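Local coordinates for protein TSC1 N-terminal domain (Chaetomium thermophilum, PDB 7A0M) that probably binds phosphoinositides of the lysosomal membrane as the N-terminal part of TSC1, helping the TSC complex to reach lysosomes and control mTORC1, at residues A73-V78 and F93-K98; P227-I232 and V264-T269; F258-I263 and T395-S400. All coordinates share one frame; numbering follows the deposited sequence.

Interaction 1 (A73-V78 and F93-K98); sequences AAFVAV and FQWWDK
F75 and W95 alone carry the contact between A73-V78 and F93-K98, and both are buried. The tight spot is small. CZ of F75 lies 3.5 Å from CZ3 of W95, and F75 CE2 is 3.6 Å from W95 CZ3. For the phenyl ring this is an approach at the rim, near its plane; the indole is met obliquely, with the ring planes at 53° and the centroids 5.4 Å apart, so the pair is neither a stack nor a T-shape. F75 stretches out with CG anti to the backbone N (chi1 -177°), which carries its far end across to the second helix, where the indole presents its six-membered ring. Around this point the interface is loose, since the contact between the two segments is confined to these two rings. Helix 45-65 packs on both of them: W61 meets F75 and L57 touches W95. Toward the solvent, Q94 is the exposed neighbour of W95 on its helix. A helix pair joined by two aromatic rings, with a third helix packed on both, fits an all-helical solenoid-like stack.

Interaction 2 (P227-I232 and V264-T269); sequences PLFGNI and VPYLPT
Y266 receives the ring of F229 in an edge-to-face (T-shaped) aromatic pair, which joins the start of helix 228-238 to the turn leading into helix 267-278 in the all-helical Hamartin-family part of the chain. Along the second segment, V264 opens a short 3-10 turn; its side chain turns elsewhere, touching Y334, while its carbonyl O accepts a bond from L267 N. P265 follows on the exposed side. Y266 then closes the 3-10 turn and does all the work across the contact, with CG anti to its own carbonyl carbon (chi1 -63°), a setting that sends the ring toward F229. The same side chain also touches L233, a turn further along the partner helix. L267 and P268 lead on without reaching F229, and T269 leans on L233 and Q237, extending the packing along helix 228-238. From the other side, F229 reaches over with its ring nearly perpendicular to that of Y266, the planes at 82° and the centroids 5.1 Å apart. The leading atom is CE2 of F229, which stands 3.8 Å above the Y266 ring plane over its centre and 3.9 Å from Y266 CD1.

Interaction 3 (F258-I263 and T395-S400); sequences FFPGDI and TRWLKS
The backbones come closest where G261 faces W397, with 6.2 Å between their CA atoms, the first in an irregular loop and the second in a weakly bonded helical turn. W397 bridges this gap with its indole laid flat against the loop. P260 covers the six-membered ring: its CB sits 3.8 Å from the centroid of the six-membered ring of W397 and only 12° off the normal, a CH-pi contact, while P260 CG bears on the rim at W397 CE3, 3.4 Å away. G261 continues the cover over the five-membered part, its CA 3.4 Å from CD1 of W397. With no side chain on G261, the ring lies close against the main chain. With CG anti to the carbonyl carbon (chi1 -41°), the indole is swung toward the loop.

The other face of the indole belongs to R396. Its CB stands over the centre of the ring system, and further out CZ2 of W397 lies above one face of the guanidinium, so the tryptophan is held between proline and glycine on one side and an arginine on the other. That guanidinium is itself fixed by a bond from NH1 to the carbonyl of L333 and by cation-pi contacts with Y334 and Y385. The hydroxyl of Y334 bonds P260 O, and L333 touches both P260 and W397, so helix 323-333 and Y334 contact both segments. Within 395-400, S400 OG donates to R396 O at 3.0 Å, nearly in line with the carbonyl, and ties the end of the turn back on itself. The two segments thus probably hold together by dispersion and CH-pi attraction, while the polar bonds fix the residues flanking the indole.

From the N terminus, interaction 1 comes first, closing a loop with 14 residues between its segments, which lie on helices 69-81 and 89-105. The chain then runs on through several helices to the opposite side of its centre, and interaction 1 lies about 41 and 44 Å, centre to centre, from the other two. Interaction 2 has 31 residues between its segments, on helix 228-238 and at the start of helix 267-278. Before it closes, interaction 3 opens at 258-263, so the two cross; its partner comes 131 residues later, drawing the turn 395-398, near the C terminus, back onto the interhelical loop. The crossing pair also touch: F229 meets F259 edge to face, joining both contacts within the Hamartin-family region.

Interaction 1 (A73-V78 and F93-K98)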
loop_
_atom_site.group_PDB
_atom_site.type_symbol
_atom_site.label_atom_id
_atom_site.label_comp_id
_atom_site.label_asym_id
_atom_site.label_seq_id
_atom_site.Cartn_x
_atom_site.Cartn_y
_atom_site.Cartn_z
ATOM N N ALA B 73 35.175 26.259 42.536
ATOM C CA ALA B 73 34.803 24.854 42.647
ATOM C C ALA B 73 34.689 24.441 44.106
ATOM O O ALA B 73 33.786 23.682 44.477
ATOM C CB ALA B 73 35.822 23.982 41.915
ATOM N N ALA B 74 35.607 24.922 44.946
ATOM C CA ALA B 74 35.506 24.670 46.378
ATOM C C ALA B 74 34.278 25.352 46.969
ATOM O O ALA B 74 33.568 24.761 47.791
ATOM C CB ALA B 74 36.776 25.139 47.084
ATOM N N PHE B 75 34.012 26.596 46.559
ATOM C CA PHE B 75 32.858 27.327 47.075
ATOM C C PHE B 75 31.548 26.651 46.688
ATOM O O PHE B 75 30.595 26.634 47.476
ATOM C CB PHE B 75 32.884 28.771 46.574
ATOM C CG PHE B 75 31.777 29.624 47.121
ATOM C CD1 PHE B 75 31.861 30.153 48.399
ATOM C CD2 PHE B 75 30.658 29.908 46.356
ATOM C CE1 PHE B 75 30.844 30.941 48.906
ATOM C CE2 PHE B 75 29.640 30.696 46.856
ATOM C CZ PHE B 75 29.732 31.213 48.133
ATOM N N VAL B 76 31.477 26.093 45.477
ATOM C CA VAL B 76 30.258 25.405 45.061
ATOM C C VAL B 76 30.031 24.166 45.916
ATOM O O VAL B 76 28.895 23.858 46.296
ATOM C CB VAL B 76 30.318 25.060 43.562
ATOM C CG1 VAL B 76 29.121 24.215 43.161
ATOM C CG2 VAL B 76 30.361 26.329 42.729
ATOM N N ALA B 77 31.106 23.448 46.247
ATOM C CA ALA B 77 30.981 22.277 47.111
ATOM C C ALA B 77 30.422 22.666 48.473
ATOM O O ALA B 77 29.584 21.952 49.037
ATOM C CB ALA B 77 32.333 21.583 47.261
ATOM N N VAL B 78 30.883 23.791 49.022
ATOM C CA VAL B 78 30.339 24.278 50.285
ATOM C C VAL B 78 28.882 24.683 50.121
ATOM O O VAL B 78 28.045 24.408 50.988
ATOM C CB VAL B 78 31.182 25.456 50.802
ATOM C CG1 VAL B 78 30.721 25.856 52.180
ATOM C CG2 VAL B 78 32.644 25.088 50.819
ATOM N N PHE B 93 18.104 29.900 44.366
ATOM C CA PHE B 93 18.136 30.435 43.009
ATOM C C PHE B 93 19.085 31.622 42.907
ATOM O O PHE B 93 19.821 31.748 41.924
ATOM C CB PHE B 93 16.729 30.836 42.566
ATOM C CG PHE B 93 16.685 31.498 41.217
ATOM C CD1 PHE B 93 16.756 30.743 40.059
ATOM C CD2 PHE B 93 16.575 32.875 41.106
ATOM C CE1 PHE B 93 16.717 31.345 38.815
ATOM C CE2 PHE B 93 16.537 33.484 39.864
ATOM C CZ PHE B 93 16.608 32.716 38.716
ATOM N N GLN B 94 19.075 32.503 43.910
ATOM C CA GLN B 94 19.973 33.655 43.904
ATOM C C GLN B 94 21.431 33.227 43.818
ATOM O O GLN B 94 22.237 33.877 43.144
ATOM C CB GLN B 94 19.734 34.491 45.158
ATOM C CG GLN B 94 18.427 35.255 45.150
ATOM C CD GLN B 94 18.090 35.840 46.507
ATOM O OE1 GLN B 94 18.961 36.007 47.361
ATOM N NE2 GLN B 94 16.812 36.131 46.720
ATOM N N TRP B 95 21.787 32.131 44.487
ATOM C CA TRP B 95 23.162 31.653 44.423
ATOM C C TRP B 95 23.432 30.955 43.096
ATOM O O TRP B 95 24.485 31.165 42.483
ATOM C CB TRP B 95 23.448 30.725 45.600
ATOM C CG TRP B 95 23.784 31.466 46.856
ATOM C CD1 TRP B 95 23.006 31.583 47.971
ATOM C CD2 TRP B 95 24.971 32.227 47.115
ATOM N NE1 TRP B 95 23.643 32.350 48.915
ATOM C CE2 TRP B 95 24.851 32.760 48.413
ATOM C CE3 TRP B 95 26.127 32.501 46.377
ATOM C CZ2 TRP B 95 25.841 33.551 48.989
ATOM C CZ3 TRP B 95 27.109 33.286 46.952
ATOM C CH2 TRP B 95 26.960 33.802 48.245
ATOM N N TRP B 96 22.496 30.115 42.649
ATOM C CA TRP B 96 22.612 29.493 41.334
ATOM C C TRP B 96 22.690 30.552 40.239
ATOM O O TRP B 96 23.515 30.452 39.323
ATOM C CB TRP B 96 21.439 28.534 41.121
ATOM C CG TRP B 96 21.509 27.710 39.868
ATOM C CD1 TRP B 96 21.911 26.408 39.767
ATOM C CD2 TRP B 96 21.080 28.098 38.557
ATOM N NE1 TRP B 96 21.809 25.980 38.465
ATOM C CE2 TRP B 96 21.294 26.996 37.703
ATOM C CE3 TRP B 96 20.554 29.276 38.017
ATOM C CZ2 TRP B 96 21.002 27.038 36.341
ATOM C CZ3 TRP B 96 20.264 29.315 36.665
ATOM C CH2 TRP B 96 20.489 28.203 35.843
ATOM N N ASP B 97 21.832 31.572 40.320
ATOM C CA ASP B 97 21.886 32.675 39.365
ATOM C C ASP B 97 23.214 33.416 39.453
ATOM O O ASP B 97 23.768 33.844 38.433
ATOM C CB ASP B 97 20.724 33.638 39.634
ATOM C CG ASP B 97 20.484 34.614 38.498
ATOM O OD1 ASP B 97 21.249 34.597 37.515
ATOM O OD2 ASP B 97 19.529 35.414 38.598
ATOM N N LYS B 98 23.741 33.570 40.668
ATOM C CA LYS B 98 24.983 34.306 40.865
ATOM C C LYS B 98 26.197 33.540 40.347
ATOM O O LYS B 98 27.157 34.156 39.871
ATOM C CB LYS B 98 25.122 34.645 42.348
ATOM C CG LYS B 98 26.281 35.526 42.735
ATOM C CD LYS B 98 26.226 35.754 44.236
ATOM C CE LYS B 98 27.267 36.743 44.698
ATOM N NZ LYS B 98 27.108 38.081 44.065
#

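Interaction 2 (P227-I232 and V264-T269)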
loop_
_atom_site.group_PDB
_atom_site.type_symbol
_atom_site.label_atom_id
_atom_site.label_comp_id
_atom_site.label_asym_id
_atom_site.label_seq_id
_atom_site.Cartn_x
_atom_site.Cartn_y
_atom_site.Cartn_z
ATOM N N PRO B 227 1.572 27.990 23.736
ATOM C CA PRO B 227 1.534 28.541 22.370
ATOM C C PRO B 227 2.577 27.971 21.419
ATOM O O PRO B 227 2.591 28.367 20.247
ATOM C CB PRO B 227 1.769 30.043 22.595
ATOM C CG PRO B 227 2.472 30.127 23.906
ATOM C CD PRO B 227 1.910 29.018 24.737
ATOM N N LEU B 228 3.448 27.064 21.867
ATOM C CA LEU B 228 4.531 26.594 21.007
ATOM C C LEU B 228 4.004 25.810 19.809
ATOM O O LEU B 228 4.505 25.973 18.690
ATOM C CB LEU B 228 5.518 25.748 21.810
ATOM C CG LEU B 228 6.716 25.226 21.015
ATOM C CD1 LEU B 228 7.452 26.377 20.352
ATOM C CD2 LEU B 228 7.659 24.435 21.909
ATOM N N PHE B 229 3.007 24.948 20.023
ATOM C CA PHE B 229 2.503 24.104 18.941
ATOM C C PHE B 229 1.963 24.939 17.785
ATOM O O PHE B 229 2.271 24.674 16.617
ATOM C CB PHE B 229 1.424 23.159 19.470
ATOM C CG PHE B 229 0.997 22.114 18.479
ATOM C CD1 PHE B 229 1.828 21.047 18.176
ATOM C CD2 PHE B 229 -0.232 22.200 17.848
ATOM C CE1 PHE B 229 1.438 20.084 17.261
ATOM C CE2 PHE B 229 -0.629 21.242 16.936
ATOM C CZ PHE B 229 0.207 20.183 16.641
ATOM N N GLY B 230 1.146 25.951 18.092
ATOM C CA GLY B 230 0.613 26.808 17.047
ATOM C C GLY B 230 1.682 27.545 16.265
ATOM O O GLY B 230 1.520 27.795 15.067
ATOM N N ASN B 231 2.789 27.899 16.921
ATOM C CA ASN B 231 3.860 28.608 16.231
ATOM C C ASN B 231 4.711 27.671 15.384
ATOM O O ASN B 231 5.315 28.113 14.399
ATOM C CB ASN B 231 4.731 29.358 17.240
ATOM C CG ASN B 231 4.075 30.633 17.734
ATOM O OD1 ASN B 231 3.415 31.339 16.972
ATOM N ND2 ASN B 231 4.251 30.932 19.016
ATOM N N ILE B 232 4.788 26.392 15.754
ATOM C CA ILE B 232 5.389 25.399 14.865
ATOM C C ILE B 232 4.609 25.328 13.560
ATOM O O ILE B 232 5.184 25.372 12.465
ATOM C CB ILE B 232 5.451 24.025 15.555
ATOM C CG1 ILE B 232 6.344 24.085 16.796
ATOM C CG2 ILE B 232 5.950 22.964 14.583
ATOM C CD1 ILE B 232 6.212 22.881 17.702
ATOM N N VAL B 264 -7.377 16.565 16.079
ATOM C CA VAL B 264 -8.523 16.660 15.170
ATOM C C VAL B 264 -8.840 18.106 14.782
ATOM O O VAL B 264 -9.029 18.370 13.587
ATOM C CB VAL B 264 -9.731 15.921 15.758
ATOM C CG1 VAL B 264 -10.982 16.203 14.936
ATOM C CG2 VAL B 264 -9.462 14.428 15.814
ATOM N N PRO B 265 -8.917 19.069 15.709
ATOM C CA PRO B 265 -9.167 20.457 15.284
ATOM C C PRO B 265 -8.074 21.032 14.400
ATOM O O PRO B 265 -8.316 22.031 13.709
ATOM C CB PRO B 265 -9.270 21.224 16.610
ATOM C CG PRO B 265 -9.618 20.192 17.621
ATOM C CD PRO B 265 -8.904 18.955 17.180
ATOM N N TYR B 266 -6.881 20.440 14.397
ATOM C CA TYR B 266 -5.763 20.942 13.613
ATOM C C TYR B 266 -5.638 20.277 12.247
ATOM O O TYR B 266 -4.798 20.702 11.448
ATOM C CB TYR B 266 -4.453 20.752 14.387
ATOM C CG TYR B 266 -4.389 21.531 15.683
ATOM C CD1 TYR B 266 -3.974 22.856 15.702
ATOM C CD2 TYR B 266 -4.751 20.940 16.888
ATOM C CE1 TYR B 266 -3.918 23.571 16.888
ATOM C CE2 TYR B 266 -4.698 21.646 18.076
ATOM C CZ TYR B 266 -4.280 22.961 18.070
ATOM O OH TYR B 266 -4.226 23.667 19.251
ATOM N N LEU B 267 -6.442 19.249 11.967
ATOM C CA LEU B 267 -6.307 18.506 10.713
ATOM C C LEU B 267 -6.391 19.381 9.466
ATOM O O LEU B 267 -5.551 19.206 8.567
ATOM C CB LEU B 267 -7.341 17.375 10.675
ATOM C CG LEU B 267 -7.039 16.185 11.586
ATOM C CD1 LEU B 267 -8.086 15.101 11.412
ATOM C CD2 LEU B 267 -5.648 15.637 11.307
ATOM N N PRO B 268 -7.353 20.305 9.322
ATOM C CA PRO B 268 -7.320 21.183 8.137
ATOM C C PRO B 268 -6.018 21.952 8.008
ATOM O O PRO B 268 -5.514 22.134 6.892
ATOM C CB PRO B 268 -8.519 22.115 8.359
ATOM C CG PRO B 268 -9.441 21.335 9.220
ATOM C CD PRO B 268 -8.553 20.555 10.143
ATOM N N THR B 269 -5.457 22.410 9.128
ATOM C CA THR B 269 -4.162 23.078 9.095
ATOM C C THR B 269 -3.053 22.104 8.710
ATOM O O THR B 269 -2.197 22.418 7.876
ATOM C CB THR B 269 -3.871 23.712 10.455
ATOM O OG1 THR B 269 -4.927 24.619 10.799
ATOM C CG2 THR B 269 -2.551 24.453 10.428
#

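Interaction 3 (F258-I263 and T395-S400)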
loop_
_atom_site.group_PDB
_atom_site.type_symbol
_atom_site.label_atom_id
_atom_site.label_comp_id
_atom_site.label_asym_id
_atom_site.label_seq_id
_atom_site.Cartn_x
_atom_site.Cartn_y
_atom_site.Cartn_z
ATOM N N PHE B 258 2.664 11.718 20.439
ATOM C CA PHE B 258 2.424 11.906 21.863
ATOM C C PHE B 258 1.042 12.468 22.175
ATOM O O PHE B 258 0.642 12.469 23.344
ATOM C CB PHE B 258 3.497 12.822 22.463
ATOM C CG PHE B 258 4.844 12.171 22.593
ATOM C CD1 PHE B 258 5.756 12.213 21.552
ATOM C CD2 PHE B 258 5.196 11.510 23.759
ATOM C CE1 PHE B 258 6.997 11.611 21.672
ATOM C CE2 PHE B 258 6.433 10.907 23.886
ATOM C CZ PHE B 258 7.336 10.958 22.842
ATOM N N PHE B 259 0.306 12.944 21.171
ATOM C CA PHE B 259 -1.071 13.381 21.373
ATOM C C PHE B 259 -1.881 13.218 20.089
ATOM O O PHE B 259 -2.456 14.194 19.591
ATOM C CB PHE B 259 -1.111 14.836 21.856
ATOM C CG PHE B 259 -0.140 15.746 21.149
ATOM C CD1 PHE B 259 1.162 15.882 21.605
ATOM C CD2 PHE B 259 -0.535 16.481 20.044
ATOM C CE1 PHE B 259 2.052 16.718 20.960
ATOM C CE2 PHE B 259 0.351 17.321 19.397
ATOM C CZ PHE B 259 1.645 17.441 19.856
ATOM N N PRO B 260 -1.965 12.005 19.532
ATOM C CA PRO B 260 -2.623 11.853 18.226
ATOM C C PRO B 260 -4.126 12.074 18.265
ATOM O O PRO B 260 -4.703 12.492 17.255
ATOM C CB PRO B 260 -2.279 10.411 17.833
ATOM C CG PRO B 260 -2.147 9.713 19.139
ATOM C CD PRO B 260 -1.549 10.707 20.092
ATOM N N GLY B 261 -4.778 11.807 19.396
ATOM C CA GLY B 261 -6.213 11.993 19.500
ATOM C C GLY B 261 -6.670 13.415 19.731
ATOM O O GLY B 261 -7.878 13.671 19.730
ATOM N N ASP B 262 -5.739 14.346 19.931
ATOM C CA ASP B 262 -6.068 15.732 20.223
ATOM C C ASP B 262 -5.844 16.668 19.041
ATOM O O ASP B 262 -6.078 17.873 19.174
ATOM C CB ASP B 262 -5.252 16.219 21.422
ATOM C CG ASP B 262 -5.429 15.341 22.644
ATOM O OD1 ASP B 262 -6.589 15.068 23.020
ATOM O OD2 ASP B 262 -4.408 14.922 23.228
ATOM N N ILE B 263 -5.397 16.153 17.896
ATOM C CA ILE B 263 -5.052 16.990 16.752
ATOM C C ILE B 263 -6.200 17.108 15.754
ATOM O O ILE B 263 -6.016 17.680 14.675
ATOM C CB ILE B 263 -3.781 16.478 16.054
ATOM C CG1 ILE B 263 -4.045 15.130 15.382
ATOM C CG2 ILE B 263 -2.637 16.363 17.050
ATOM C CD1 ILE B 263 -2.856 14.592 14.613
ATOM N N THR B 395 -10.691 5.098 20.936
ATOM C CA THR B 395 -10.138 3.867 21.499
ATOM C C THR B 395 -8.752 3.551 20.949
ATOM O O THR B 395 -7.916 2.992 21.670
ATOM C CB THR B 395 -11.090 2.695 21.247
ATOM O OG1 THR B 395 -12.417 3.049 21.661
ATOM C CG2 THR B 395 -10.628 1.436 21.971
ATOM N N ARG B 396 -8.496 3.887 19.683
ATOM C CA ARG B 396 -7.177 3.677 19.088
ATOM C C ARG B 396 -6.059 4.220 19.972
ATOM O O ARG B 396 -4.989 3.610 20.088
ATOM C CB ARG B 396 -7.121 4.348 17.715
ATOM C CG ARG B 396 -7.813 3.594 16.595
ATOM C CD ARG B 396 -7.731 4.391 15.302
ATOM N NE ARG B 396 -8.462 5.652 15.402
ATOM C CZ ARG B 396 -8.227 6.718 14.644
ATOM N NH1 ARG B 396 -7.269 6.683 13.728
ATOM N NH2 ARG B 396 -8.942 7.822 14.805
ATOM N N TRP B 397 -6.291 5.368 20.602
ATOM C CA TRP B 397 -5.259 6.112 21.309
ATOM C C TRP B 397 -5.170 5.798 22.800
ATOM O O TRP B 397 -4.209 6.235 23.444
ATOM C CB TRP B 397 -5.488 7.615 21.119
ATOM C CG TRP B 397 -5.888 7.993 19.712
ATOM C CD1 TRP B 397 -7.007 8.684 19.338
ATOM C CD2 TRP B 397 -5.183 7.690 18.499
ATOM N NE1 TRP B 397 -7.035 8.838 17.973
ATOM C CE2 TRP B 397 -5.929 8.236 17.434
ATOM C CE3 TRP B 397 -3.994 7.011 18.211
ATOM C CZ2 TRP B 397 -5.523 8.126 16.105
ATOM C CZ3 TRP B 397 -3.593 6.905 16.890
ATOM C CH2 TRP B 397 -4.356 7.457 15.855
ATOM N N LEU B 398 -6.139 5.076 23.370
ATOM C CA LEU B 398 -6.160 4.880 24.819
ATOM C C LEU B 398 -4.948 4.090 25.307
ATOM O O LEU B 398 -4.200 4.553 26.175
ATOM C CB LEU B 398 -7.445 4.151 25.213
ATOM C CG LEU B 398 -8.780 4.885 25.108
ATOM C CD1 LEU B 398 -9.916 3.949 25.483
ATOM C CD2 LEU B 398 -8.779 6.106 26.003
ATOM N N LYS B 399 -4.731 2.893 24.754
ATOM C CA LYS B 399 -3.641 2.045 25.230
ATOM C C LYS B 399 -2.302 2.374 24.585
ATOM O O LYS B 399 -1.274 1.881 25.060
ATOM C CB LYS B 399 -3.940 0.557 25.024
ATOM C CG LYS B 399 -5.121 0.043 25.837
ATOM C CD LYS B 399 -5.363 -1.440 25.600
ATOM C CE LYS B 399 -6.592 -1.928 26.343
ATOM N NZ LYS B 399 -6.761 -3.397 26.213
ATOM N N SER B 400 -2.279 3.175 23.524
ATOM C CA SER B 400 -1.075 3.292 22.717
ATOM C C SER B 400 -0.123 4.327 23.304
ATOM O O SER B 400 -0.543 5.379 23.798
ATOM C CB SER B 400 -1.439 3.687 21.286
ATOM O OG SER B 400 -2.189 2.667 20.654
#